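Local coordinates for glycosyl hydrolase family 26 (Bacteroides ovatus, PDB 4ZXO), which is a beta-mannanase that probably hydrolyses internal beta-1,4-mannosidic linkages of galactomannan during its breakdown by this gut bacterium, at residues H32-Y37 and G46-K51. Sequence-based numbering, arbitrary orientation.
Sequences HDDTAY and GRSDVK
D34 reaches across to S48 with one carboxylate oxygen: S48 OG donates to D34 OD2 over 2.6 Å, meeting that oxygen on its syn side and 19° out of the carboxylate plane. With CG swung anti to the backbone N (chi1 -174°), the carboxylate extends to the serine. The other oxygen of D34, OD1, lies against V50 CG2 at 3.4 Å, the two side chains crossing at about a right angle; beyond the pair, OD1 is also bonded to the imidazole of H31. S48 is the N-cap of helix 49-54. Its OG accepts from K51 N at 2.9 Å in an almost straight bond (177°) and donates to the aspartate, linking the first turn of the helix to D34, and the two bonds together fix its rotation. The fold is a TIM barrel of the GH26 family: D34 lies in the loop leaving the C-terminal end of barrel strand 27-32, and this contact ties that loop to the next helix, with M61 of the neighbouring strand touching D34 and T35. Beside the carboxylate the backbones come close as well. R47 O lies 3.5 Å from T35 CA, a CH...O contact, with the methyl CG2 of T35 alongside; this carbonyl is buried, with no hydrogen-bonding partner in the model. A second CH...O contact runs the other way, from S48 CA to D34 O (3.5 Å). A water bridges the two segments, donating to D34 O and Y37 O and accepting from D49 N at 3.0 Å. OD1 of D49 is bonded to the indole N-H of W41, and OD2 to I39 N and the side-chain amide of N303.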
ATOM      1  N   HIS A  32      -4.015   4.848  -5.463  1.00  9.56           N
ATOM      2  CA  HIS A  32      -3.451   5.810  -4.526  1.00  8.06           C
ATOM      3  C   HIS A  32      -4.044   7.213  -4.728  1.00  8.78           C
ATOM      4  O   HIS A  32      -4.238   7.692  -5.854  1.00 10.52           O
ATOM      5  CB  HIS A  32      -1.906   5.862  -4.682  1.00  8.24           C
ATOM      6  CG  HIS A  32      -1.213   6.572  -3.558  1.00  8.28           C
ATOM      7  ND1 HIS A  32      -0.945   5.967  -2.329  1.00  8.08           N
ATOM      8  CD2 HIS A  32      -0.753   7.848  -3.464  1.00  9.11           C
ATOM      9  CE1 HIS A  32      -0.342   6.848  -1.536  1.00  8.49           C
ATOM     10  NE2 HIS A  32      -0.193   7.991  -2.214  1.00  9.44           N
ATOM     11  N   ASP A  33      -4.354   7.834  -3.599  1.00  9.53           N
ATOM     12  CA  ASP A  33      -4.878   9.216  -3.506  1.00  9.83           C
ATOM     13  C   ASP A  33      -6.177   9.373  -4.320  1.00 11.01           C
ATOM     14  O   ASP A  33      -6.490  10.460  -4.797  1.00 10.64           O
ATOM     15  CB  ASP A  33      -3.788  10.222  -3.936  1.00  9.22           C
ATOM     16  CG  ASP A  33      -2.819  10.521  -2.809  1.00 10.00           C
ATOM     17  OD1 ASP A  33      -3.178  10.222  -1.642  1.00 11.61           O
ATOM     18  OD2 ASP A  33      -1.711  11.036  -3.091  1.00 10.67           O
ATOM     19  N   ASP A  34      -6.941   8.274  -4.431  1.00 10.34           N
ATOM     20  CA  ASP A  34      -8.024   8.234  -5.398  1.00 10.48           C
ATOM     21  C   ASP A  34      -9.091   9.315  -5.197  1.00 10.56           C
ATOM     22  O   ASP A  34      -9.564   9.929  -6.180  1.00 11.07           O
ATOM     23  CB  ASP A  34      -8.714   6.861  -5.320  1.00 10.93           C
ATOM     24  CG  ASP A  34      -9.769   6.711  -6.415  1.00 11.29           C
ATOM     25  OD1 ASP A  34      -9.387   6.690  -7.615  1.00 11.94           O
ATOM     26  OD2 ASP A  34     -10.973   6.663  -6.087  1.00 11.65           O
ATOM     27  N   THR A  35      -9.450   9.566  -3.941  1.00 10.50           N
ATOM     28  CA  THR A  35     -10.466  10.559  -3.643  1.00 11.20           C
ATOM     29  C   THR A  35      -9.897  11.881  -3.166  1.00 13.18           C
ATOM     30  O   THR A  35     -10.663  12.796  -2.804  1.00 15.78           O
ATOM     31  CB  THR A  35     -11.434  10.018  -2.587  1.00 12.36           C
ATOM     32  OG1 THR A  35     -10.656   9.375  -1.548  1.00 13.54           O
ATOM     33  CG2 THR A  35     -12.370   8.992  -3.217  1.00 13.41           C
ATOM     34  N   ALA A  36      -8.573  12.012  -3.201  1.00 12.86           N
ATOM     35  CA  ALA A  36      -7.947  13.288  -2.846  1.00 12.91           C
ATOM     36  C   ALA A  36      -7.800  14.228  -4.057  1.00 13.74           C
ATOM     37  O   ALA A  36      -7.985  15.444  -3.926  1.00 15.20           O
ATOM     38  CB  ALA A  36      -6.588  13.037  -2.205  1.00 11.72           C
ATOM     39  N   TYR A  37      -7.424  13.671  -5.212  1.00 13.20           N
ATOM     40  CA  TYR A  37      -7.232  14.500  -6.426  1.00 12.22           C
ATOM     41  C   TYR A  37      -7.074  13.567  -7.631  1.00 12.50           C
ATOM     42  O   TYR A  37      -7.010  12.348  -7.483  1.00 12.47           O
ATOM     43  CB  TYR A  37      -5.998  15.435  -6.267  1.00 11.86           C
ATOM     44  CG  TYR A  37      -4.733  14.660  -5.949  1.00 11.47           C
ATOM     45  CD1 TYR A  37      -4.092  13.907  -6.938  1.00 10.68           C
ATOM     46  CD2 TYR A  37      -4.199  14.663  -4.658  1.00 11.83           C
ATOM     47  CE1 TYR A  37      -2.936  13.188  -6.674  1.00 11.30           C
ATOM     48  CE2 TYR A  37      -3.038  13.954  -4.367  1.00 11.45           C
ATOM     49  CZ  TYR A  37      -2.429  13.186  -5.366  1.00 12.36           C
ATOM     50  OH  TYR A  37      -1.321  12.407  -5.076  1.00 13.27           O
ATOM     51  N   GLY A  46     -16.368  13.577  -3.016  1.00 25.58           N
ATOM     52  CA  GLY A  46     -16.766  12.303  -3.600  1.00 24.37           C
ATOM     53  C   GLY A  46     -16.134  11.962  -4.951  1.00 22.01           C
ATOM     54  O   GLY A  46     -16.404  10.868  -5.466  1.00 22.13           O
ATOM     55  N   ARG A  47     -15.332  12.868  -5.541  1.00 19.57           N
ATOM     56  CA  ARG A  47     -14.785  12.650  -6.895  1.00 16.75           C
ATOM     57  C   ARG A  47     -13.645  11.632  -6.856  1.00 15.61           C
ATOM     58  O   ARG A  47     -13.046  11.424  -5.789  1.00 16.42           O
ATOM     59  CB  ARG A  47     -14.300  13.991  -7.519  1.00 16.39           C
ATOM     60  CG  ARG A  47     -13.917  13.915  -8.985  1.00 18.08           C
ATOM     61  CD  ARG A  47     -13.871  15.308  -9.605  1.00 18.71           C
ATOM     62  NE  ARG A  47     -13.402  15.262 -10.972  1.00 20.17           N
ATOM     63  CZ  ARG A  47     -13.262  16.328 -11.747  1.00 21.72           C
ATOM     64  NH1 ARG A  47     -13.518  17.539 -11.284  1.00 21.96           N
ATOM     65  NH2 ARG A  47     -12.830  16.167 -12.974  1.00 22.85           N
ATOM     66  N   SER A  48     -13.429  10.943  -7.993  1.00 14.57           N
ATOM     67  CA  SER A  48     -12.493   9.821  -8.122  1.00 13.91           C
ATOM     68  C   SER A  48     -12.236   9.606  -9.598  1.00 13.57           C
ATOM     69  O   SER A  48     -13.223   9.437 -10.342  1.00 14.13           O
ATOM     70  CB  SER A  48     -13.098   8.557  -7.535  1.00 13.95           C
ATOM     71  OG  SER A  48     -12.486   7.394  -8.099  1.00 13.96           O
ATOM     72  N   ASP A  49     -10.973   9.617 -10.069  1.00 13.58           N
ATOM     73  CA  ASP A  49     -10.787   9.359 -11.507  1.00 12.96           C
ATOM     74  C   ASP A  49     -11.248   7.932 -11.846  1.00 13.69           C
ATOM     75  O   ASP A  49     -11.784   7.682 -12.953  1.00 14.39           O
ATOM     76  CB  ASP A  49      -9.345   9.540 -11.913  1.00 13.02           C
ATOM     77  CG  ASP A  49      -8.983  10.984 -12.132  1.00 13.41           C
ATOM     78  OD1 ASP A  49      -9.888  11.863 -12.079  1.00 14.85           O
ATOM     79  OD2 ASP A  49      -7.801  11.217 -12.442  1.00 14.13           O
ATOM     80  N   VAL A  50     -11.052   6.996 -10.927  1.00 13.63           N
ATOM     81  CA  VAL A  50     -11.542   5.628 -11.174  1.00 12.56           C
ATOM     82  C   VAL A  50     -13.066   5.555 -11.306  1.00 14.06           C
ATOM     83  O   VAL A  50     -13.586   5.013 -12.289  1.00 14.11           O
ATOM     84  CB  VAL A  50     -11.042   4.667 -10.053  1.00 10.60           C
ATOM     85  CG1 VAL A  50     -11.741   3.324 -10.129  1.00 10.62           C
ATOM     86  CG2 VAL A  50      -9.531   4.500 -10.231  1.00 11.35           C
ATOM     87  N   LYS A  51     -13.781   6.157 -10.368  1.00 13.63           N
ATOM     88  CA  LYS A  51     -15.225   6.151 -10.458  1.00 13.91           C
ATOM     89  C   LYS A  51     -15.699   6.921 -11.677  1.00 15.53           C
ATOM     90  O   LYS A  51     -16.646   6.507 -12.345  1.00 16.66           O
ATOM     91  CB  LYS A  51     -15.829   6.737  -9.159  1.00 14.93           C
ATOM     92  CG  LYS A  51     -17.372   6.677  -9.094  1.00 18.12           C
ATOM     93  CD  LYS A  51     -17.846   7.131  -7.738  1.00 21.85           C
ATOM     94  CE  LYS A  51     -19.370   7.235  -7.643  1.00 26.41           C
ATOM     95  NZ  LYS A  51     -19.804   8.595  -8.109  1.00 28.69           N
TER
HETATM   96  O   HOH W   1      -8.414  10.079  -8.636  1.00 12.69           O